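PDB 2HEK: hypothetical protein from Aquifex aeolicus, which is of unknown function but carries a zinc-binding HD domain, binds GDP at two sites and may have the dGTPase activity generally assigned to its family. Local coordinates for residues Glu293-Thr298 / Val311-Val316; Glu300-Lys305 / Ile354-Gln359. All blocks are in the same frame, centred on the assembly; numbering follows the deposited sequence.

Interaction 1: Glu293-Thr298 / Val311-Val316; sequences EKFSET and VRFDEV
Phe295 on helix 292-305 faces Phe313 on strand 311-318, their CA atoms 9.3 Å apart, so helix and strand keep the separation of two layers and meet through side chains, with no hydrogen bond between 293-298 and 311-316. Phe295 carries the contact. With CG anti to the backbone N (chi1 171°), its ring reaches away from the helix to the strand, and two alternate residues of the strand, Phe313 and Glu315, receive it. Phe313 approaches the ring obliquely, CE1 of Phe295 lying 4.0 Å from CD2 of Phe313, while CZ of Phe295 comes near the CB of the same residue. This is two-layer alpha/beta packing: the helix lies against one face of a three-stranded antiparallel sheet in which 311-318 is an outer strand, and Ile354 and Tyr352 of the central strand 349-356 also touch the Phe295 ring. A large, flat, apolar side chain suits such a buried seam. Glu315 closes the more exposed end. Its extended chain lays CG 3.9 Å from CE2 of Phe295 and brings OE2 to the ring edge, 3.1 Å from that same CE2. The carboxylate plane stands 86° from the ring plane, and the carboxylate oxygen faces the weakly positive C-H rim, an approach that is probably mildly favourable. Phe313 is also in cation-pi contact with Lys299, one helical turn beyond Phe295. Within the helix, Thr298 OG1 donates to Lys294 O at 2.8 Å, on the opposite face of that carbonyl from the backbone N of Thr298.

Interaction 2: Glu300-Lys305 / Ile354-Gln359; sequences ERLLEK and IYVDRQ
Helix 292-305 packs on one face of a three-stranded antiparallel sheet, and here its later turns meet the end of the central strand, 349-356. In this two-layer packing Leu302 is the residue of 300-305 that reaches across, to Ile354 and Val356. These two lie two positions apart on the strand, so both direct their side chains toward the helix, whereas Tyr355 between them has its CB turned away from the helix, and its OH hydrogen-bonds to Lys224 O. The CA atoms of Leu302 and Ile354 are 9.6 Å apart, and purely apolar side chains bridge the gap. A single methyl of Leu302 does the touching: CD2 lies 3.4 Å from CG2 of Ile354, tighter than usual for two carbons, and 4.2 Å from CG1 of Val356. Leucine's CG is anti to the backbone N (chi1 -168°), which extends the branch from the helix toward the strand. The side chains of Leu302 and Ile354 pass alongside one another, pointing opposite ways. The beta-branched Ile354 and Val356 suit an extended strand and offer methyls close to the backbone, while the longer leucine spans the distance from the helix. Leu286 of strand 284-289, Val311 of strand 311-318 and Ala364 of helix 361-366 also touch Leu302, so all three strands and a second helix contribute to this buried core. Away from the core, Arg301 NH1 and Glu304 OE1 form a salt bridge of 3.4 Å along the exposed side of the helix. Just past the strand the chain turns: Asp357 forms an Asx turn, its OD2 accepting the backbone N of Gln359 at 3.0 Å through the lone pair directed away from its other oxygen.

Interactions 1 and 2 are successive parts of one helix-on-sheet interface, their centres 10 Å apart. Both draw on helix 292-305, but they use neighbouring strands, 311-318 and 349-356, whose backbones are joined by a probable hydrogen bond from Arg312 N to Tyr355 O (2.9 Å). Ile354 ties the two together: its CG1 lies 3.7 Å from CE1 of Phe295 and also 3.7 Å from CD2 of Phe313. Farther along, Val311 CG1 meets Val356 CG1 at 3.7 Å. Neither contact forms a ligand site; the side chain of Val356 is about 11 Å from a bound GDP and about 10 Å from that of His282, which binds GDP.

Interaction 1: Glu293-Thr298 / Val311-Val316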
ATOM      1  N   GLU A 293     -12.788  20.620 -34.624  1.00 50.00           N
ATOM      2  CA  GLU A 293     -13.413  20.659 -35.939  1.00 49.86           C
ATOM      3  C   GLU A 293     -14.397  19.512 -36.144  1.00 48.26           C
ATOM      4  O   GLU A 293     -15.503  19.752 -36.606  1.00 45.73           O
ATOM      5  CB  GLU A 293     -12.380  20.699 -37.070  1.00 50.60           C
ATOM      6  CG  GLU A 293     -13.009  21.180 -38.381  1.00 52.56           C
ATOM      7  CD  GLU A 293     -12.032  21.261 -39.561  1.00 52.92           C
ATOM      8  OE1 GLU A 293     -10.791  21.192 -39.364  1.00 49.94           O
ATOM      9  OE2 GLU A 293     -12.544  21.399 -40.695  1.00 53.12           O
ATOM     10  N   LYS A 294     -14.007  18.280 -35.801  1.00 48.83           N
ATOM     11  CA  LYS A 294     -14.931  17.141 -35.852  1.00 50.71           C
ATOM     12  C   LYS A 294     -16.191  17.390 -34.991  1.00 51.72           C
ATOM     13  O   LYS A 294     -17.338  17.162 -35.435  1.00 50.76           O
ATOM     14  CB  LYS A 294     -14.210  15.863 -35.435  1.00 53.91           C
ATOM     15  CG  LYS A 294     -14.922  14.551 -35.758  1.00 56.62           C
ATOM     16  CD  LYS A 294     -14.151  13.382 -35.133  1.00 58.93           C
ATOM     17  CE  LYS A 294     -14.347  12.070 -35.896  1.00 62.63           C
ATOM     18  NZ  LYS A 294     -15.530  11.268 -35.432  1.00 65.10           N
ATOM     19  N   PHE A 295     -15.976  17.879 -33.773  1.00 48.55           N
ATOM     20  CA  PHE A 295     -17.078  18.313 -32.899  1.00 47.39           C
ATOM     21  C   PHE A 295     -18.004  19.331 -33.589  1.00 48.67           C
ATOM     22  O   PHE A 295     -19.208  19.097 -33.672  1.00 46.90           O
ATOM     23  CB  PHE A 295     -16.520  18.884 -31.581  1.00 44.04           C
ATOM     24  CG  PHE A 295     -17.549  19.538 -30.705  1.00 43.65           C
ATOM     25  CD1 PHE A 295     -18.518  18.776 -30.038  1.00 43.12           C
ATOM     26  CD2 PHE A 295     -17.543  20.912 -30.525  1.00 43.05           C
ATOM     27  CE1 PHE A 295     -19.469  19.381 -29.224  1.00 41.28           C
ATOM     28  CE2 PHE A 295     -18.496  21.533 -29.726  1.00 44.14           C
ATOM     29  CZ  PHE A 295     -19.460  20.758 -29.057  1.00 43.49           C
ATOM     30  N   SER A 296     -17.441  20.453 -34.047  1.00 50.09           N
ATOM     31  CA  SER A 296     -18.218  21.534 -34.687  1.00 55.45           C
ATOM     32  C   SER A 296     -19.017  21.037 -35.889  1.00 57.54           C
ATOM     33  O   SER A 296     -20.185  21.415 -36.063  1.00 57.84           O
ATOM     34  CB  SER A 296     -17.318  22.688 -35.134  1.00 57.52           C
ATOM     35  OG  SER A 296     -16.537  23.189 -34.061  1.00 60.18           O
ATOM     36  N   GLU A 297     -18.385  20.189 -36.699  1.00 58.36           N
ATOM     37  CA  GLU A 297     -19.027  19.639 -37.888  1.00 69.56           C
ATOM     38  C   GLU A 297     -20.125  18.608 -37.575  1.00 61.68           C
ATOM     39  O   GLU A 297     -21.146  18.563 -38.264  1.00 61.55           O
ATOM     40  CB  GLU A 297     -17.992  18.977 -38.798  1.00 62.56           C
ATOM     41  CG  GLU A 297     -18.526  18.588 -40.166  1.00 73.22           C
ATOM     42  CD  GLU A 297     -18.819  19.793 -41.040  1.00 65.36           C
ATOM     43  OE1 GLU A 297     -18.604  20.930 -40.575  1.00 77.37           O
ATOM     44  OE2 GLU A 297     -19.263  19.597 -42.190  1.00 77.42           O
ATOM     45  N   THR A 298     -19.923  17.788 -36.540  1.00 59.39           N
ATOM     46  CA  THR A 298     -20.938  16.816 -36.146  1.00 55.55           C
ATOM     47  C   THR A 298     -22.123  17.565 -35.532  1.00 53.38           C
ATOM     48  O   THR A 298     -23.273  17.273 -35.842  1.00 55.44           O
ATOM     49  CB  THR A 298     -20.355  15.723 -35.217  1.00 55.39           C
ATOM     50  OG1 THR A 298     -19.209  15.144 -35.846  1.00 55.14           O
ATOM     51  CG2 THR A 298     -21.361  14.604 -34.957  1.00 54.71           C
ATOM     52  N   VAL A 311     -30.662  16.758 -27.667  1.00 47.61           N
ATOM     53  CA  VAL A 311     -29.205  16.642 -27.707  1.00 46.36           C
ATOM     54  C   VAL A 311     -28.581  17.520 -26.653  1.00 43.40           C
ATOM     55  O   VAL A 311     -29.153  18.550 -26.268  1.00 38.12           O
ATOM     56  CB  VAL A 311     -28.606  17.025 -29.100  1.00 50.32           C
ATOM     57  CG1 VAL A 311     -29.035  16.031 -30.185  1.00 51.90           C
ATOM     58  CG2 VAL A 311     -28.982  18.444 -29.466  1.00 51.28           C
ATOM     59  N   ARG A 312     -27.389  17.127 -26.196  1.00 41.58           N
ATOM     60  CA  ARG A 312     -26.618  17.995 -25.311  1.00 40.26           C
ATOM     61  C   ARG A 312     -25.163  18.038 -25.761  1.00 36.69           C
ATOM     62  O   ARG A 312     -24.665  17.073 -26.307  1.00 36.49           O
ATOM     63  CB  ARG A 312     -26.739  17.528 -23.852  1.00 42.60           C
ATOM     64  CG  ARG A 312     -28.167  17.624 -23.306  1.00 42.46           C
ATOM     65  CD  ARG A 312     -28.554  19.083 -23.039  1.00 42.95           C
ATOM     66  NE  ARG A 312     -29.843  19.206 -22.367  1.00 47.50           N
ATOM     67  CZ  ARG A 312     -31.019  18.901 -22.918  1.00 48.77           C
ATOM     68  NH1 ARG A 312     -31.081  18.419 -24.156  1.00 47.33           N
ATOM     69  NH2 ARG A 312     -32.139  19.065 -22.213  1.00 51.08           N
ATOM     70  N   PHE A 313     -24.515  19.179 -25.558  1.00 36.65           N
ATOM     71  CA  PHE A 313     -23.120  19.368 -25.945  1.00 41.06           C
ATOM     72  C   PHE A 313     -22.313  19.670 -24.686  1.00 41.50           C
ATOM     73  O   PHE A 313     -22.833  20.239 -23.723  1.00 46.70           O
ATOM     74  CB  PHE A 313     -22.993  20.482 -27.004  1.00 42.04           C
ATOM     75  CG  PHE A 313     -23.873  20.259 -28.191  1.00 45.38           C
ATOM     76  CD1 PHE A 313     -25.097  20.916 -28.300  1.00 46.92           C
ATOM     77  CD2 PHE A 313     -23.512  19.342 -29.167  1.00 46.33           C
ATOM     78  CE1 PHE A 313     -25.940  20.684 -29.386  1.00 47.69           C
ATOM     79  CE2 PHE A 313     -24.352  19.088 -30.260  1.00 47.29           C
ATOM     80  CZ  PHE A 313     -25.563  19.758 -30.373  1.00 46.94           C
ATOM     81  N   ASP A 314     -21.052  19.271 -24.675  1.00 38.26           N
ATOM     82  CA  ASP A 314     -20.220  19.577 -23.528  1.00 38.36           C
ATOM     83  C   ASP A 314     -18.819  19.833 -24.030  1.00 38.87           C
ATOM     84  O   ASP A 314     -18.293  19.039 -24.800  1.00 39.06           O
ATOM     85  CB  ASP A 314     -20.242  18.416 -22.518  1.00 39.05           C
ATOM     86  CG  ASP A 314     -19.651  18.807 -21.165  1.00 42.28           C
ATOM     87  OD1 ASP A 314     -19.836  19.962 -20.736  1.00 45.66           O
ATOM     88  OD2 ASP A 314     -18.987  17.966 -20.524  1.00 42.83           O
ATOM     89  N   GLU A 315     -18.239  20.959 -23.617  1.00 40.19           N
ATOM     90  CA  GLU A 315     -16.862  21.297 -23.975  1.00 50.37           C
ATOM     91  C   GLU A 315     -16.041  21.403 -22.708  1.00 49.08           C
ATOM     92  O   GLU A 315     -16.350  22.193 -21.817  1.00 48.75           O
ATOM     93  CB  GLU A 315     -16.800  22.615 -24.764  1.00 50.90           C
ATOM     94  CG  GLU A 315     -17.604  22.577 -26.085  1.00 56.20           C
ATOM     95  CD  GLU A 315     -17.515  23.870 -26.924  1.00 56.30           C
ATOM     96  OE1 GLU A 315     -16.625  24.712 -26.682  1.00 61.73           O
ATOM     97  OE2 GLU A 315     -18.336  24.031 -27.853  1.00 62.89           O
ATOM     98  N   VAL A 316     -15.010  20.573 -22.624  1.00 50.62           N
ATOM     99  CA  VAL A 316     -14.068  20.605 -21.494  1.00 52.41           C
ATOM    100  C   VAL A 316     -12.663  20.994 -21.974  1.00 51.89           C
ATOM    101  O   VAL A 316     -12.081  20.329 -22.831  1.00 47.70           O
ATOM    102  CB  VAL A 316     -14.004  19.242 -20.820  1.00 53.34           C
ATOM    103  CG1 VAL A 316     -12.836  19.204 -19.908  1.00 55.02           C
ATOM    104  CG2 VAL A 316     -15.286  18.965 -20.077  1.00 53.76           C
TER

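Interaction 2: Glu300-Lys305 / Ile354-Gln359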
ATOM      1  N   GLU A 300     -23.189  20.453 -36.313  1.00 59.82           N
ATOM      2  CA  GLU A 300     -23.939  21.061 -37.417  1.00 61.77           C
ATOM      3  C   GLU A 300     -24.849  20.074 -38.140  1.00 58.89           C
ATOM      4  O   GLU A 300     -26.052  20.292 -38.209  1.00 60.53           O
ATOM      5  CB  GLU A 300     -22.995  21.779 -38.380  1.00 66.21           C
ATOM      6  CG  GLU A 300     -22.491  23.102 -37.816  1.00 72.89           C
ATOM      7  CD  GLU A 300     -22.286  24.177 -38.877  1.00 75.75           C
ATOM      8  OE1 GLU A 300     -22.924  24.108 -39.958  1.00 80.09           O
ATOM      9  OE2 GLU A 300     -21.488  25.103 -38.617  1.00 79.61           O
ATOM     10  N   ARG A 301     -24.282  18.989 -38.652  1.00 59.17           N
ATOM     11  CA  ARG A 301     -25.046  17.947 -39.325  1.00 64.88           C
ATOM     12  C   ARG A 301     -26.165  17.405 -38.439  1.00 67.65           C
ATOM     13  O   ARG A 301     -27.260  17.097 -38.926  1.00 69.19           O
ATOM     14  CB  ARG A 301     -24.118  16.809 -39.770  1.00 69.26           C
ATOM     15  CG  ARG A 301     -24.814  15.491 -40.144  1.00 75.54           C
ATOM     16  CD  ARG A 301     -25.496  15.516 -41.539  1.00 80.60           C
ATOM     17  NE  ARG A 301     -24.533  15.520 -42.647  1.00 85.07           N
ATOM     18  CZ  ARG A 301     -24.811  15.915 -43.888  1.00 83.99           C
ATOM     19  NH1 ARG A 301     -26.032  16.345 -44.199  1.00 87.61           N
ATOM     20  NH2 ARG A 301     -23.863  15.886 -44.821  1.00 87.15           N
ATOM     21  N   LEU A 302     -25.883  17.299 -37.137  1.00 66.96           N
ATOM     22  CA  LEU A 302     -26.819  16.746 -36.175  1.00 65.26           C
ATOM     23  C   LEU A 302     -27.983  17.683 -35.964  1.00 63.21           C
ATOM     24  O   LEU A 302     -29.129  17.240 -35.973  1.00 64.37           O
ATOM     25  CB  LEU A 302     -26.116  16.479 -34.839  1.00 65.99           C
ATOM     26  CG  LEU A 302     -26.835  15.656 -33.776  1.00 66.65           C
ATOM     27  CD1 LEU A 302     -27.127  14.243 -34.271  1.00 67.08           C
ATOM     28  CD2 LEU A 302     -25.962  15.615 -32.537  1.00 65.81           C
ATOM     29  N   LEU A 303     -27.698  18.967 -35.764  1.00 61.40           N
ATOM     30  CA  LEU A 303     -28.754  19.945 -35.558  1.00 66.66           C
ATOM     31  C   LEU A 303     -29.549  20.255 -36.845  1.00 72.04           C
ATOM     32  O   LEU A 303     -30.515  21.028 -36.811  1.00 73.52           O
ATOM     33  CB  LEU A 303     -28.209  21.231 -34.933  1.00 65.27           C
ATOM     34  CG  LEU A 303     -27.772  21.224 -33.461  1.00 65.39           C
ATOM     35  CD1 LEU A 303     -27.508  22.647 -32.996  1.00 65.70           C
ATOM     36  CD2 LEU A 303     -28.801  20.570 -32.555  1.00 65.48           C
ATOM     37  N   GLU A 304     -29.141  19.659 -37.966  1.00 74.48           N
ATOM     38  CA  GLU A 304     -29.918  19.746 -39.196  1.00 87.08           C
ATOM     39  C   GLU A 304     -31.092  18.790 -39.105  1.00 77.72           C
ATOM     40  O   GLU A 304     -32.204  19.127 -39.513  1.00 80.84           O
ATOM     41  CB  GLU A 304     -29.060  19.397 -40.421  1.00 78.30           C
ATOM     42  CG  GLU A 304     -28.163  20.537 -40.935  1.00 87.26           C
ATOM     43  CD  GLU A 304     -27.169  20.079 -42.005  1.00 76.42           C
ATOM     44  OE1 GLU A 304     -27.354  18.969 -42.558  1.00 87.01           O
ATOM     45  OE2 GLU A 304     -26.198  20.825 -42.289  1.00 86.92           O
ATOM     46  N   LYS A 305     -30.832  17.612 -38.540  1.00 80.91           N
ATOM     47  CA  LYS A 305     -31.777  16.496 -38.544  1.00 80.98           C
ATOM     48  C   LYS A 305     -32.641  16.343 -37.283  1.00 80.40           C
ATOM     49  O   LYS A 305     -33.797  15.927 -37.380  1.00 81.41           O
ATOM     50  CB  LYS A 305     -31.045  15.182 -38.829  1.00 82.89           C
ATOM     51  CG  LYS A 305     -30.496  15.068 -40.241  1.00 85.82           C
ATOM     52  CD  LYS A 305     -30.108  13.629 -40.568  1.00 87.91           C
ATOM     53  CE  LYS A 305     -29.780  13.454 -42.054  1.00 89.03           C
ATOM     54  NZ  LYS A 305     -28.327  13.635 -42.349  1.00 89.70           N
ATOM     55  N   ILE A 354     -20.703  14.981 -27.530  1.00 36.54           N
ATOM     56  CA  ILE A 354     -22.110  15.166 -27.956  1.00 37.56           C
ATOM     57  C   ILE A 354     -22.912  13.995 -27.418  1.00 32.76           C
ATOM     58  O   ILE A 354     -22.528  12.836 -27.573  1.00 37.33           O
ATOM     59  CB  ILE A 354     -22.283  15.256 -29.510  1.00 38.26           C
ATOM     60  CG1 ILE A 354     -21.465  16.418 -30.078  1.00 40.64           C
ATOM     61  CG2 ILE A 354     -23.766  15.456 -29.892  1.00 36.36           C
ATOM     62  CD1 ILE A 354     -21.417  16.457 -31.631  1.00 39.89           C
ATOM     63  N   TYR A 355     -24.018  14.311 -26.777  1.00 33.19           N
ATOM     64  CA  TYR A 355     -24.883  13.299 -26.193  1.00 36.66           C
ATOM     65  C   TYR A 355     -26.259  13.393 -26.849  1.00 39.35           C
ATOM     66  O   TYR A 355     -26.732  14.502 -27.105  1.00 39.82           O
ATOM     67  CB  TYR A 355     -25.088  13.625 -24.713  1.00 34.90           C
ATOM     68  CG  TYR A 355     -23.810  13.617 -23.881  1.00 34.10           C
ATOM     69  CD1 TYR A 355     -23.156  14.798 -23.588  1.00 34.05           C
ATOM     70  CD2 TYR A 355     -23.279  12.412 -23.380  1.00 34.60           C
ATOM     71  CE1 TYR A 355     -21.979  14.818 -22.789  1.00 34.27           C
ATOM     72  CE2 TYR A 355     -22.114  12.417 -22.577  1.00 34.08           C
ATOM     73  CZ  TYR A 355     -21.474  13.626 -22.303  1.00 33.78           C
ATOM     74  OH  TYR A 355     -20.328  13.677 -21.529  1.00 33.32           O
ATOM     75  N   VAL A 356     -26.912  12.250 -27.045  1.00 41.77           N
ATOM     76  CA  VAL A 356     -28.274  12.233 -27.593  1.00 45.83           C
ATOM     77  C   VAL A 356     -29.240  11.360 -26.793  1.00 47.36           C
ATOM     78  O   VAL A 356     -28.854  10.329 -26.243  1.00 48.03           O
ATOM     79  CB  VAL A 356     -28.296  11.769 -29.074  1.00 46.87           C
ATOM     80  CG1 VAL A 356     -27.483  12.698 -29.922  1.00 49.61           C
ATOM     81  CG2 VAL A 356     -27.749  10.374 -29.202  1.00 47.70           C
ATOM     82  N   ASP A 357     -30.498  11.794 -26.737  1.00 50.47           N
ATOM     83  CA  ASP A 357     -31.598  10.980 -26.216  1.00 50.74           C
ATOM     84  C   ASP A 357     -31.399   9.526 -26.617  1.00 49.69           C
ATOM     85  O   ASP A 357     -31.146   9.231 -27.780  1.00 47.54           O
ATOM     86  CB  ASP A 357     -32.920  11.517 -26.766  1.00 53.27           C
ATOM     87  CG  ASP A 357     -34.138  10.907 -26.086  1.00 55.78           C
ATOM     88  OD1 ASP A 357     -34.935  11.686 -25.511  1.00 58.23           O
ATOM     89  OD2 ASP A 357     -34.290   9.663 -26.126  1.00 54.71           O
ATOM     90  N   ARG A 358     -31.506   8.607 -25.665  1.00 53.72           N
ATOM     91  CA  ARG A 358     -31.178   7.204 -25.966  1.00 62.45           C
ATOM     92  C   ARG A 358     -32.106   6.535 -27.008  1.00 65.83           C
ATOM     93  O   ARG A 358     -31.712   5.568 -27.668  1.00 65.64           O
ATOM     94  CB  ARG A 358     -31.021   6.363 -24.684  1.00 65.39           C
ATOM     95  CG  ARG A 358     -32.306   6.032 -23.941  1.00 69.16           C
ATOM     96  CD  ARG A 358     -32.053   4.922 -22.927  1.00 74.11           C
ATOM     97  NE  ARG A 358     -33.199   4.021 -22.767  1.00 79.11           N
ATOM     98  CZ  ARG A 358     -33.109   2.757 -22.347  1.00 80.87           C
ATOM     99  NH1 ARG A 358     -31.927   2.221 -22.053  1.00 82.81           N
ATOM    100  NH2 ARG A 358     -34.206   2.019 -22.225  1.00 83.35           N
ATOM    101  N   GLN A 359     -33.317   7.068 -27.164  1.00 70.40           N
ATOM    102  CA  GLN A 359     -34.252   6.591 -28.196  1.00 81.20           C
ATOM    103  C   GLN A 359     -33.730   6.872 -29.616  1.00 74.84           C
ATOM    104  O   GLN A 359     -33.761   5.993 -30.482  1.00 77.85           O
ATOM    105  CB  GLN A 359     -35.642   7.217 -28.010  1.00 75.56           C
ATOM    106  CG  GLN A 359     -36.343   6.862 -26.699  1.00 82.43           C
ATOM    107  CD  GLN A 359     -37.515   7.803 -26.371  1.00 76.23           C
ATOM    108  OE1 GLN A 359     -37.689   8.862 -26.994  1.00 85.33           O
ATOM    109  NE2 GLN A 359     -38.322   7.415 -25.387  1.00 84.68           N
TER